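Local coordinates for protein (soluble lytic transglycosylase SLT70) (Escherichia coli, PDB 1QSA) that acts as a periplasmic lytic transglycosylase, cleaving peptidoglycan between N-acetylmuramic acid and N-acetylglucosamine and forming a 1,6-anhydro bond in the N-acetylmuramic acid residue, at residues 7-12 with 26-31; 15-20 with 46-51; 40-45 with 59-64; 389-392 with 398-401. One frame throughout, in Å; residues are numbered along the deposited sequence.

Contact 1: residues 7-12 with 26-31. With SO4 (sulfate ion), chain C; ACT (acetate ion), chain O.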
loop_
_atom_site.group_PDB
_atom_site.type_symbol
_atom_site.label_atom_id
_atom_site.label_comp_id
_atom_site.label_asym_id
_atom_site.label_seq_id
_atom_site.Cartn_x
_atom_site.Cartn_y
_atom_site.Cartn_z
ATOM N N ARG A 7 7.917 28.305 -22.082
ATOM C CA ARG A 7 7.278 26.987 -22.181
ATOM C C ARG A 7 7.597 26.323 -23.522
ATOM O O ARG A 7 7.961 25.140 -23.567
ATOM C CB ARG A 7 5.769 27.108 -21.974
ATOM C CG ARG A 7 5.414 27.237 -20.509
ATOM C CD ARG A 7 3.957 27.589 -20.322
ATOM N NE ARG A 7 3.577 27.482 -18.919
ATOM C CZ ARG A 7 2.331 27.631 -18.475
ATOM N NH1 ARG A 7 1.358 27.931 -19.328
ATOM N NH2 ARG A 7 2.066 27.506 -17.178
ATOM N N SER A 8 7.487 27.083 -24.613
ATOM C CA SER A 8 7.791 26.538 -25.941
ATOM C C SER A 8 9.264 26.124 -26.020
ATOM O O SER A 8 9.571 25.026 -26.490
ATOM C CB SER A 8 7.494 27.561 -27.051
ATOM O OG SER A 8 6.104 27.831 -27.170
ATOM N N ARG A 9 10.161 26.992 -25.550
ATOM C CA ARG A 9 11.599 26.687 -25.587
ATOM C C ARG A 9 11.925 25.476 -24.715
ATOM O O ARG A 9 12.792 24.677 -25.070
ATOM C CB ARG A 9 12.443 27.891 -25.168
ATOM C CG ARG A 9 12.284 29.092 -26.109
ATOM C CD ARG A 9 13.476 30.037 -26.028
ATOM N NE ARG A 9 13.783 30.511 -24.678
ATOM C CZ ARG A 9 13.092 31.446 -24.034
ATOM N NH1 ARG A 9 11.974 31.932 -24.566
ATOM N NH2 ARG A 9 13.462 31.822 -22.823
ATOM N N TYR A 10 11.176 25.300 -23.626
ATOM C CA TYR A 10 11.399 24.159 -22.722
ATOM C C TYR A 10 11.069 22.851 -23.439
ATOM O O TYR A 10 11.856 21.900 -23.415
ATOM C CB TYR A 10 10.550 24.298 -21.447
ATOM C CG TYR A 10 10.865 23.259 -20.396
ATOM C CD1 TYR A 10 12.061 23.304 -19.685
ATOM C CD2 TYR A 10 9.963 22.233 -20.116
ATOM C CE1 TYR A 10 12.359 22.344 -18.716
ATOM C CE2 TYR A 10 10.253 21.265 -19.142
ATOM C CZ TYR A 10 11.451 21.333 -18.454
ATOM O OH TYR A 10 11.751 20.377 -17.502
ATOM N N ALA A 11 9.898 22.786 -24.064
ATOM C CA ALA A 11 9.506 21.585 -24.801
ATOM C C ALA A 11 10.500 21.329 -25.945
ATOM O O ALA A 11 10.900 20.185 -26.194
ATOM C CB ALA A 11 8.092 21.743 -25.353
ATOM N N GLN A 12 10.952 22.398 -26.586
ATOM C CA GLN A 12 11.881 22.276 -27.707
ATOM C C GLN A 12 13.269 21.800 -27.301
ATOM O O GLN A 12 13.874 20.969 -28.004
ATOM C CB GLN A 12 11.907 23.588 -28.507
ATOM C CG GLN A 12 10.567 23.822 -29.236
ATOM C CD GLN A 12 10.235 25.292 -29.480
ATOM O OE1 GLN A 12 10.965 26.195 -29.059
ATOM N NE2 GLN A 12 9.107 25.536 -30.155
ATOM N N GLU A 26 22.985 23.121 -26.154
ATOM C CA GLU A 26 23.987 24.064 -25.650
ATOM C C GLU A 26 23.600 25.508 -25.906
ATOM O O GLU A 26 23.752 26.359 -25.032
ATOM C CB GLU A 26 25.356 23.777 -26.275
ATOM C CG GLU A 26 26.004 22.508 -25.744
ATOM C CD GLU A 26 27.257 22.094 -26.517
ATOM O OE1 GLU A 26 27.708 22.852 -27.410
ATOM O OE2 GLU A 26 27.786 20.996 -26.229
ATOM N N GLN A 27 23.061 25.770 -27.093
ATOM C CA GLN A 27 22.659 27.119 -27.461
ATOM C C GLN A 27 21.426 27.595 -26.702
ATOM O O GLN A 27 21.331 28.768 -26.347
ATOM C CB GLN A 27 22.398 27.209 -28.966
ATOM C CG GLN A 27 22.093 28.626 -29.427
ATOM C CD GLN A 27 21.834 28.720 -30.916
ATOM O OE1 GLN A 27 22.377 27.939 -31.714
ATOM N NE2 GLN A 27 20.995 29.673 -31.305
ATOM N N MET A 28 20.495 26.678 -26.450
ATOM C CA MET A 28 19.247 27.003 -25.765
ATOM C C MET A 28 19.269 27.076 -24.239
ATOM O O MET A 28 18.476 27.808 -23.637
ATOM C CB MET A 28 18.154 26.007 -26.172
ATOM C CG MET A 28 17.701 26.122 -27.626
ATOM S SD MET A 28 16.348 24.984 -27.983
ATOM C CE MET A 28 14.970 25.864 -27.210
ATOM N N MET A 29 20.156 26.313 -23.607
ATOM C CA MET A 29 20.201 26.275 -22.154
ATOM C C MET A 29 20.275 27.611 -21.420
ATOM O O MET A 29 19.447 27.874 -20.547
ATOM C CB MET A 29 21.377 25.405 -21.687
ATOM C CG MET A 29 21.085 23.929 -21.565
ATOM S SD MET A 29 19.936 23.592 -20.224
ATOM C CE MET A 29 21.031 23.520 -18.801
ATOM N N PRO A 30 21.250 28.481 -21.767
ATOM C CA PRO A 30 21.359 29.774 -21.075
ATOM C C PRO A 30 20.098 30.639 -21.110
ATOM O O PRO A 30 19.798 31.346 -20.143
ATOM C CB PRO A 30 22.512 30.467 -21.812
ATOM C CG PRO A 30 23.307 29.346 -22.365
ATOM C CD PRO A 30 22.274 28.360 -22.820
ATOM N N GLY A 31 19.358 30.574 -22.214
ATOM C CA GLY A 31 18.153 31.366 -22.351
ATOM C C GLY A 31 16.991 30.898 -21.491
ATOM O O GLY A 31 15.972 31.580 -21.412
HETATM S S SO4 C . -1.626 27.836 -16.819
HETATM O O1 SO4 C . -2.739 26.868 -16.896
HETATM O O2 SO4 C . -2.074 29.077 -16.154
HETATM O O3 SO4 C . -0.525 27.229 -16.041
HETATM O O4 SO4 C . -1.201 28.171 -18.187
HETATM C C ACT O . 10.516 17.326 -16.752
HETATM O O ACT O . 10.377 16.096 -16.897
HETATM O OXT ACT O . 10.424 18.125 -17.703
HETATM C CH3 ACT O . 10.782 17.878 -15.359
HETATM O O HOH W 1 16.425 29.382 -24.503
#
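M28 reaches across to helix 3-18 with its terminal methyl alone, and this is where the two segments pack tightly. M28 CE lies 3.3 Å from R9 O and 3.8 Å from R9 CB, with Q12 CB a little farther off at 4.0 Å. The methionine chain is extended as far as SD and bends only at the last torsion (chi3 77°), which turns the methyl onto the helix backbone between the two side-chain roots. The other half of the contact is polar and looser. The R9 chain, bent at chi3 (-55°), carries its guanidinium past M28 to the end of the 26-31 segment, where R9 NH2 donates to G31 O at 2.9 Å. The bond is moderately bent, and the donor stands above the peptide carbonyl plane, although the oxygen itself lies near the guanidinium plane. Beside it a water bridges the segments: it accepts from R9 NE at 2.9 Å and donates to M28 O at 2.7 Å. R9 NH2 has a second, charged partner in D1, which ties the N terminus into the same cluster. The contact lies at the surface and ties together the first two helices of the alpha-superhelix, which a short turn connects in the chain. M28 also packs on I13, one turn farther along helix 3-18, while Y10, pointing away from the contact, turns its ring toward Y35 and W394 in loops and L41 of helix 38-48.

Contact 2: residues 15-20 with 46-51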
loop_
_atom_site.group_PDB
_atom_site.type_symbol
_atom_site.label_atom_id
_atom_site.label_comp_id
_atom_site.label_asym_id
_atom_site.label_seq_id
_atom_site.Cartn_x
_atom_site.Cartn_y
_atom_site.Cartn_z
ATOM N N GLN A 15 13.080 18.086 -26.644
ATOM C CA GLN A 15 12.981 17.349 -27.900
ATOM C C GLN A 15 14.391 17.206 -28.499
ATOM O O GLN A 15 14.769 16.124 -28.941
ATOM C CB GLN A 15 12.063 18.097 -28.864
ATOM C CG GLN A 15 11.913 17.469 -30.248
ATOM C CD GLN A 15 10.988 18.299 -31.151
ATOM O OE1 GLN A 15 11.202 19.502 -31.346
ATOM N NE2 GLN A 15 9.960 17.660 -31.696
ATOM N N ALA A 16 15.161 18.294 -28.494
ATOM C CA ALA A 16 16.523 18.267 -29.028
ATOM C C ALA A 16 17.409 17.322 -28.212
ATOM O O ALA A 16 18.152 16.513 -28.774
ATOM C CB ALA A 16 17.128 19.680 -29.028
ATOM N N TRP A 17 17.325 17.442 -26.887
ATOM C CA TRP A 17 18.111 16.630 -25.959
ATOM C C TRP A 17 17.797 15.138 -26.133
ATOM O O TRP A 17 18.713 14.311 -26.140
ATOM C CB TRP A 17 17.806 17.071 -24.525
ATOM C CG TRP A 17 18.924 16.930 -23.533
ATOM C CD1 TRP A 17 19.793 15.880 -23.393
ATOM C CD2 TRP A 17 19.225 17.847 -22.475
ATOM N NE1 TRP A 17 20.602 16.087 -22.297
ATOM C CE2 TRP A 17 20.276 17.285 -21.718
ATOM C CE3 TRP A 17 18.700 19.090 -22.089
ATOM C CZ2 TRP A 17 20.814 17.923 -20.592
ATOM C CZ3 TRP A 17 19.232 19.723 -20.972
ATOM C CH2 TRP A 17 20.280 19.138 -20.234
ATOM N N ASP A 18 16.524 14.803 -26.342
ATOM C CA ASP A 18 16.123 13.407 -26.533
ATOM C C ASP A 18 16.755 12.827 -27.810
ATOM O O ASP A 18 16.983 11.618 -27.914
ATOM C CB ASP A 18 14.592 13.294 -26.600
ATOM C CG ASP A 18 13.926 13.429 -25.234
ATOM O OD1 ASP A 18 14.615 13.471 -24.194
ATOM O OD2 ASP A 18 12.686 13.476 -25.199
ATOM N N ASN A 19 17.026 13.695 -28.779
ATOM C CA ASN A 19 17.635 13.298 -30.055
ATOM C C ASN A 19 19.158 13.441 -30.036
ATOM O O ASN A 19 19.816 13.216 -31.057
ATOM C CB ASN A 19 17.109 14.193 -31.184
ATOM C CG ASN A 19 15.644 13.986 -31.470
ATOM O OD1 ASN A 19 15.090 12.911 -31.223
ATOM N ND2 ASN A 19 15.003 15.013 -32.017
ATOM N N ARG A 20 19.700 13.856 -28.891
ATOM C CA ARG A 20 21.132 14.103 -28.694
ATOM C C ARG A 20 21.680 15.190 -29.627
ATOM O O ARG A 20 22.827 15.134 -30.085
ATOM C CB ARG A 20 21.977 12.815 -28.769
ATOM C CG ARG A 20 21.603 11.725 -27.759
ATOM C CD ARG A 20 21.573 12.208 -26.315
ATOM N NE ARG A 20 22.841 12.771 -25.857
ATOM C CZ ARG A 20 23.047 13.253 -24.633
ATOM N NH1 ARG A 20 22.079 13.218 -23.720
ATOM N NH2 ARG A 20 24.230 13.753 -24.311
ATOM N N ILE A 46 23.966 17.597 -15.345
ATOM C CA ILE A 46 24.926 17.064 -14.377
ATOM C C ILE A 46 24.959 15.539 -14.406
ATOM O O ILE A 46 26.036 14.932 -14.483
ATOM C CB ILE A 46 24.597 17.572 -12.958
ATOM C CG1 ILE A 46 24.834 19.080 -12.886
ATOM C CG2 ILE A 46 25.442 16.855 -11.909
ATOM C CD1 ILE A 46 24.359 19.698 -11.574
ATOM N N THR A 47 23.783 14.923 -14.389
ATOM C CA THR A 47 23.684 13.462 -14.395
ATOM C C THR A 47 24.070 12.790 -15.698
ATOM O O THR A 47 24.384 11.598 -15.706
ATOM C CB THR A 47 22.308 12.950 -13.917
ATOM O OG1 THR A 47 21.251 13.538 -14.688
ATOM C CG2 THR A 47 22.115 13.285 -12.450
ATOM N N ASP A 48 24.033 13.544 -16.794
ATOM C CA ASP A 48 24.419 13.025 -18.102
ATOM C C ASP A 48 25.894 12.612 -18.118
ATOM O O ASP A 48 26.297 11.765 -18.914
ATOM C CB ASP A 48 24.208 14.100 -19.179
ATOM C CG ASP A 48 22.893 13.947 -19.922
ATOM O OD1 ASP A 48 22.047 13.133 -19.521
ATOM O OD2 ASP A 48 22.713 14.655 -20.931
ATOM N N ASP A 49 26.697 13.245 -17.274
ATOM C CA ASP A 49 28.125 12.954 -17.221
ATOM C C ASP A 49 28.528 12.775 -15.758
ATOM O O ASP A 49 29.606 13.208 -15.360
ATOM C CB ASP A 49 28.894 14.135 -17.846
ATOM C CG ASP A 49 30.335 13.788 -18.208
ATOM O OD1 ASP A 49 30.609 12.603 -18.504
ATOM O OD2 ASP A 49 31.186 14.709 -18.210
ATOM N N LEU A 50 27.686 12.102 -14.973
ATOM C CA LEU A 50 27.961 11.932 -13.548
ATOM C C LEU A 50 29.305 11.269 -13.229
ATOM O O LEU A 50 29.949 11.617 -12.244
ATOM C CB LEU A 50 26.817 11.186 -12.844
ATOM C CG LEU A 50 26.752 11.463 -11.334
ATOM C CD1 LEU A 50 26.445 12.947 -11.070
ATOM C CD2 LEU A 50 25.724 10.550 -10.657
ATOM N N MET A 51 29.744 10.353 -14.088
ATOM C CA MET A 51 31.018 9.662 -13.840
ATOM C C MET A 51 32.248 10.569 -13.916
ATOM O O MET A 51 33.306 10.219 -13.403
ATOM C CB MET A 51 31.180 8.473 -14.788
ATOM C CG MET A 51 30.218 7.328 -14.512
ATOM S SD MET A 51 30.556 5.904 -15.590
ATOM C CE MET A 51 29.966 4.579 -14.584
#
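D48 OD2 is the meeting point of two donors from the C-terminal end of helix 3-18 and the residues just after it, the indole N-H of W17 and the guanidinium of R20. W17 NE1 lies 2.9 Å from D48 OD2 and its bond is fairly straight (163°). The oxygen sits almost exactly in the indole plane, at the ring edge, and is met on its syn side with a modest tilt from the carboxylate plane. R20 NH1 comes to the same D48 OD2 at 3.2 Å, nearly in line with its N-H, forming a salt bridge; it arrives from above the carboxylate, on the face opposite to the one used by W17. One oxygen thus satisfies the single N-H of a buried tryptophan and is gripped by two donors, which holds OD2 in place from both faces and probably favours the charged form of the carboxylate. R20 is able to reach back because it follows the helix end in a Schellman motif, with positive phi, and because its chain bends twice (chi2 -53°, chi3 -58°). The bond from R20 N to W17 O, 3.0 Å, belongs to this helix end. Nearby polar groups find other mates: T47 OG1 bonds to Y43 O, D49 OD1 to N52 ND2, and I46 O to Q53 NE2. The contact joins the C-terminal ends of helices 3-18 and 38-48. The W17 ring fits between M22 and V25 of helix 22-28 and L41 and Q45 of helix 38-48, with R44 in cation-pi contact, while L50 packs on R77 and F78 of helix 69-84.

Contact 3: residues 40-45 with 59-64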
loop_
_atom_site.group_PDB
_atom_site.type_symbol
_atom_site.label_atom_id
_atom_site.label_comp_id
_atom_site.label_asym_id
_atom_site.label_seq_id
_atom_site.Cartn_x
_atom_site.Cartn_y
_atom_site.Cartn_z
ATOM N N TYR A 40 15.641 21.453 -13.341
ATOM C CA TYR A 40 15.509 20.092 -13.876
ATOM C C TYR A 40 16.452 19.885 -15.065
ATOM O O TYR A 40 16.976 18.786 -15.267
ATOM C CB TYR A 40 14.064 19.774 -14.251
ATOM C CG TYR A 40 13.182 19.503 -13.058
ATOM C CD1 TYR A 40 13.056 18.209 -12.538
ATOM C CD2 TYR A 40 12.459 20.531 -12.447
ATOM C CE1 TYR A 40 12.238 17.947 -11.444
ATOM C CE2 TYR A 40 11.624 20.272 -11.342
ATOM C CZ TYR A 40 11.528 18.975 -10.850
ATOM O OH TYR A 40 10.744 18.702 -9.756
ATOM N N LEU A 41 16.646 20.926 -15.870
ATOM C CA LEU A 41 17.569 20.859 -17.006
ATOM C C LEU A 41 19.010 20.743 -16.474
ATOM O O LEU A 41 19.828 20.006 -17.026
ATOM C CB LEU A 41 17.440 22.125 -17.871
ATOM C CG LEU A 41 16.117 22.304 -18.622
ATOM C CD1 LEU A 41 16.149 23.642 -19.353
ATOM C CD2 LEU A 41 15.893 21.150 -19.598
ATOM N N GLU A 42 19.328 21.492 -15.423
ATOM C CA GLU A 42 20.663 21.442 -14.843
ATOM C C GLU A 42 20.924 20.049 -14.285
ATOM O O GLU A 42 22.024 19.509 -14.426
ATOM C CB GLU A 42 20.790 22.449 -13.704
ATOM C CG GLU A 42 20.755 23.888 -14.123
ATOM C CD GLU A 42 20.935 24.820 -12.948
ATOM O OE1 GLU A 42 20.025 24.896 -12.099
ATOM O OE2 GLU A 42 21.994 25.477 -12.872
ATOM N N TYR A 43 19.900 19.469 -13.658
ATOM C CA TYR A 43 20.016 18.133 -13.092
ATOM C C TYR A 43 20.314 17.137 -14.209
ATOM O O TYR A 43 21.181 16.269 -14.060
ATOM C CB TYR A 43 18.721 17.749 -12.358
ATOM C CG TYR A 43 18.692 16.300 -11.900
ATOM C CD1 TYR A 43 19.305 15.909 -10.708
ATOM C CD2 TYR A 43 18.083 15.319 -12.682
ATOM C CE1 TYR A 43 19.310 14.561 -10.304
ATOM C CE2 TYR A 43 18.086 13.975 -12.293
ATOM C CZ TYR A 43 18.700 13.608 -11.103
ATOM O OH TYR A 43 18.706 12.272 -10.746
ATOM N N ARG A 44 19.604 17.268 -15.326
ATOM C CA ARG A 44 19.806 16.375 -16.465
ATOM C C ARG A 44 21.237 16.515 -16.995
ATOM O O ARG A 44 21.900 15.520 -17.291
ATOM C CB ARG A 44 18.779 16.667 -17.571
ATOM C CG ARG A 44 18.786 15.620 -18.681
ATOM C CD ARG A 44 17.678 15.878 -19.715
ATOM N NE ARG A 44 17.769 14.958 -20.849
ATOM C CZ ARG A 44 16.832 14.780 -21.780
ATOM N NH1 ARG A 44 15.695 15.462 -21.767
ATOM N NH2 ARG A 44 17.053 13.922 -22.762
ATOM N N GLN A 45 21.718 17.748 -17.090
ATOM C CA GLN A 45 23.077 18.011 -17.574
ATOM C C GLN A 45 24.131 17.392 -16.646
ATOM O O GLN A 45 25.071 16.726 -17.098
ATOM C CB GLN A 45 23.286 19.517 -17.658
ATOM C CG GLN A 45 24.609 19.957 -18.239
ATOM C CD GLN A 45 24.629 21.456 -18.425
ATOM O OE1 GLN A 45 24.770 22.209 -17.462
ATOM N NE2 GLN A 45 24.422 21.903 -19.659
ATOM N N THR A 59 27.897 19.412 -5.150
ATOM C CA THR A 59 27.654 20.117 -3.896
ATOM C C THR A 59 26.989 21.476 -4.163
ATOM O O THR A 59 26.019 21.831 -3.495
ATOM C CB THR A 59 28.986 20.334 -3.139
ATOM O OG1 THR A 59 29.505 19.058 -2.751
ATOM C CG2 THR A 59 28.793 21.204 -1.894
ATOM N N ASN A 60 27.512 22.224 -5.133
ATOM C CA ASN A 60 26.954 23.542 -5.458
ATOM C C ASN A 60 25.504 23.436 -5.919
ATOM O O ASN A 60 24.654 24.217 -5.484
ATOM C CB ASN A 60 27.799 24.265 -6.510
ATOM C CG ASN A 60 29.136 24.744 -5.958
ATOM O OD1 ASN A 60 29.351 24.763 -4.740
ATOM N ND2 ASN A 60 30.041 25.128 -6.851
ATOM N N PHE A 61 25.209 22.426 -6.734
ATOM C CA PHE A 61 23.850 22.235 -7.227
ATOM C C PHE A 61 22.884 21.862 -6.099
ATOM O O PHE A 61 21.781 22.400 -6.000
ATOM C CB PHE A 61 23.809 21.169 -8.331
ATOM C CG PHE A 61 22.431 20.929 -8.875
ATOM C CD1 PHE A 61 21.830 21.867 -9.715
ATOM C CD2 PHE A 61 21.708 19.781 -8.525
ATOM C CE1 PHE A 61 20.534 21.668 -10.196
ATOM C CE2 PHE A 61 20.416 19.581 -9.000
ATOM C CZ PHE A 61 19.832 20.534 -9.842
ATOM N N VAL A 62 23.304 20.942 -5.244
ATOM C CA VAL A 62 22.469 20.511 -4.137
ATOM C C VAL A 62 22.198 21.677 -3.171
ATOM O O VAL A 62 21.055 21.898 -2.768
ATOM C CB VAL A 62 23.123 19.320 -3.403
ATOM C CG1 VAL A 62 22.340 18.955 -2.148
ATOM C CG2 VAL A 62 23.224 18.134 -4.344
ATOM N N ARG A 63 23.225 22.463 -2.856
ATOM C CA ARG A 63 23.039 23.583 -1.922
ATOM C C ARG A 63 22.166 24.696 -2.514
ATOM O O ARG A 63 21.405 25.345 -1.795
ATOM C CB ARG A 63 24.383 24.168 -1.464
ATOM C CG ARG A 63 25.426 23.155 -0.987
ATOM C CD ARG A 63 24.847 21.940 -0.246
ATOM N NE ARG A 63 25.351 20.693 -0.832
ATOM C CZ ARG A 63 25.182 19.474 -0.321
ATOM N NH1 ARG A 63 24.524 19.300 0.827
ATOM N NH2 ARG A 63 25.683 18.418 -0.963
ATOM N N ALA A 64 22.234 24.866 -3.831
ATOM C CA ALA A 64 21.463 25.900 -4.518
ATOM C C ALA A 64 20.005 25.531 -4.749
ATOM O O ALA A 64 19.191 26.399 -5.052
ATOM C CB ALA A 64 22.108 26.235 -5.851
#
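Apolar contact carries this pairing, and F61 makes all of it. Its CG is anti to the backbone N (chi1 180°), sending the ring from helix 55-64 across to the side of helix 38-48. There the far end of the ring straddles two neighbouring side-chain roots: F61 CE1 lies 3.6 Å from CB of E42, of which one of two modelled conformers is described, and F61 CZ 3.9 Å from Y43 CB. Both methylenes approach the ring obliquely. F61 CE2 comes up to the edge of the Y43 ring, 4.2 Å from Y43 CD1, and the two aromatic side chains cross at about a right angle. Helices 38-48 and 55-64 follow one another in roughly antiparallel fashion, a helical hairpin of the kind from which the alpha-superhelix is built; L68, A71 and L74 close around F61 from the next turn of chain and helix 69-84. Replacing F61 by an alanine would probably open a gap between the two helices and leave E42 CB and Y43 CB without their aromatic cover. Polar bonds lie at the margins and lead elsewhere. Y40 OH is hydrogen-bonded to E403 OE2, and Y43 OH weakly to R77 NH1. The alternate conformer leaves the place of the E42 carboxylate near the F61 edge doubtful.

Contact 4: residues 389-392 with 398-401. With SO4 (sulfate ion), chain E; SO4 (sulfate ion), chain C.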
loop_
_atom_site.group_PDB
_atom_site.type_symbol
_atom_site.label_atom_id
_atom_site.label_comp_id
_atom_site.label_asym_id
_atom_site.label_seq_id
_atom_site.Cartn_x
_atom_site.Cartn_y
_atom_site.Cartn_z
ATOM N N ARG A 389 3.278 24.356 -10.823
ATOM C CA ARG A 389 2.423 24.842 -11.902
ATOM C C ARG A 389 2.930 24.377 -13.275
ATOM O O ARG A 389 2.156 23.875 -14.086
ATOM C CB ARG A 389 2.339 26.373 -11.861
ATOM C CG ARG A 389 1.563 26.994 -13.024
ATOM C CD ARG A 389 1.540 28.518 -12.924
ATOM N NE ARG A 389 0.846 29.118 -14.069
ATOM C CZ ARG A 389 0.953 30.398 -14.447
ATOM N NH1 ARG A 389 1.729 31.252 -13.780
ATOM N NH2 ARG A 389 0.274 30.828 -15.504
ATOM N N GLU A 390 4.234 24.508 -13.517
ATOM C CA GLU A 390 4.795 24.079 -14.792
ATOM C C GLU A 390 4.676 22.580 -14.977
ATOM O O GLU A 390 4.327 22.120 -16.052
ATOM C CB GLU A 390 6.264 24.502 -14.934
ATOM C CG GLU A 390 6.441 26.010 -15.038
ATOM C CD GLU A 390 5.434 26.626 -15.995
ATOM O OE1 GLU A 390 5.523 26.323 -17.197
ATOM O OE2 GLU A 390 4.524 27.374 -15.541
ATOM N N LEU A 391 4.992 21.824 -13.926
ATOM C CA LEU A 391 4.919 20.364 -14.010
ATOM C C LEU A 391 3.497 19.890 -14.327
ATOM O O LEU A 391 3.308 19.018 -15.174
ATOM C CB LEU A 391 5.442 19.741 -12.723
ATOM C CG LEU A 391 6.944 19.949 -12.479
ATOM C CD1 LEU A 391 7.281 19.585 -11.030
ATOM C CD2 LEU A 391 7.764 19.106 -13.485
ATOM N N MET A 392 2.501 20.541 -13.730
ATOM C CA MET A 392 1.111 20.172 -13.995
ATOM C C MET A 392 0.727 20.583 -15.428
ATOM O O MET A 392 0.015 19.855 -16.119
ATOM C CB MET A 392 0.179 20.804 -12.947
ATOM C CG MET A 392 0.356 20.231 -11.539
ATOM S SD MET A 392 0.144 18.423 -11.494
ATOM C CE MET A 392 -1.636 18.297 -11.707
ATOM N N ASN A 398 3.624 12.669 -11.798
ATOM C CA ASN A 398 4.459 11.998 -10.805
ATOM C C ASN A 398 5.561 12.923 -10.286
ATOM O O ASN A 398 5.887 12.907 -9.094
ATOM C CB ASN A 398 5.079 10.720 -11.377
ATOM C CG ASN A 398 4.048 9.637 -11.641
ATOM O OD1 ASN A 398 3.078 9.500 -10.899
ATOM N ND2 ASN A 398 4.240 8.880 -12.718
ATOM N N THR A 399 6.101 13.747 -11.188
ATOM C CA THR A 399 7.165 14.695 -10.846
ATOM C C THR A 399 6.566 15.803 -9.963
ATOM O O THR A 399 7.163 16.208 -8.958
ATOM C CB THR A 399 7.817 15.280 -12.124
ATOM O OG1 THR A 399 8.247 14.191 -12.963
ATOM C CG2 THR A 399 9.052 16.149 -11.770
ATOM N N ALA A 400 5.361 16.240 -10.313
ATOM C CA ALA A 400 4.666 17.261 -9.532
ATOM C C ALA A 400 4.342 16.726 -8.128
ATOM O O ALA A 400 4.415 17.476 -7.160
ATOM C CB ALA A 400 3.383 17.680 -10.236
ATOM N N ARG A 401 3.945 15.450 -8.028
ATOM C CA ARG A 401 3.621 14.850 -6.724
ATOM C C ARG A 401 4.792 14.993 -5.730
ATOM O O ARG A 401 4.587 15.322 -4.560
ATOM C CB ARG A 401 3.227 13.377 -6.887
ATOM C CG ARG A 401 2.987 12.669 -5.561
ATOM C CD ARG A 401 2.602 11.205 -5.742
ATOM N NE ARG A 401 2.518 10.563 -4.433
ATOM C CZ ARG A 401 1.457 10.628 -3.629
ATOM N NH1 ARG A 401 0.350 11.250 -4.018
ATOM N NH2 ARG A 401 1.490 10.034 -2.447
HETATM S S SO4 E . 5.641 12.039 -14.789
HETATM O O1 SO4 E . 5.726 12.321 -16.232
HETATM O O2 SO4 E . 5.852 13.262 -14.006
HETATM O O3 SO4 E . 4.302 11.495 -14.486
HETATM O O4 SO4 E . 6.700 11.070 -14.440
HETATM S S SO4 C . -1.626 27.836 -16.819
HETATM O O1 SO4 C . -2.739 26.868 -16.896
HETATM O O2 SO4 C . -2.074 29.077 -16.154
HETATM O O3 SO4 C . -0.525 27.229 -16.041
HETATM O O4 SO4 C . -1.201 28.171 -18.187
#
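L391 lays its side chain over the start of helix 397-408, and the backbones come close, with 5.5 Å between L391 CA and A400 CA. Followed outward, L391 CB comes first against the methyl of A400, 3.8 Å from A400 CB. With CG beside the backbone N (chi1 -67°), the isobutyl end then swings along the opposing helix and forks. L391 CD1 settles on the backbone, 3.8 Å from A400 CA and almost as near to A400 N, while L391 CD2 meets the methyl of T399, 3.7 Å from T399 CG2. M392 adds its sulfur on another side of the same alanine, M392 SD being 3.6 Å from A400 CB. Replacing L391 with a serine would probably strip T399 CG2 and the A400 backbone of their apolar cover and open a gap at the turn between the helices. T399 serves both sides: its CG2 is anti to the backbone N (chi1 -54° for OG1) and faces the leucine, whereas T399 OG1 turns to a sulfate ion, probably from the crystallisation liquor, bonding to its O2 at 2.8 Å. T399 N binds the same sulfate O2 at 2.9 Å, and N398 N binds sulfate O3 at 3.0 Å. N398's amide, meanwhile, bonds to N482 and K484 in the catalytic SLT region. The two helices are successive helices of the L domain, whose sequence family is related to TPR proteins. Methyls and sulfur close the helix pair, whereas the first-turn N-H groups and hydroxyl hold a sulfate here, consistent with the affinity of a helix N terminus for anions.

How the contacts relate
From the N terminus, contact 1 folds helix 22-28 back onto helix 3-18. Contact 2 opens on the same first helix, crosses contact 1 and closes on helix 38-48. Contact 3 starts on that helix inside the span of contact 2, crosses it, and ends on helix 55-64. Y10 packs on L41 between contacts 1 and 3, and D18 pairs with R44 between contacts 2 and 3. Contact 4, in series, closes the short connection between successive helices 383-393 and 397-408, yet returns to the beginning: E390 forms a salt bridge with R7, R7 and R389 share one sulfate, and Y40 OH packs on L391. The superhelix start is thus tied to the L domain, consistent with the enzyme's closed ring.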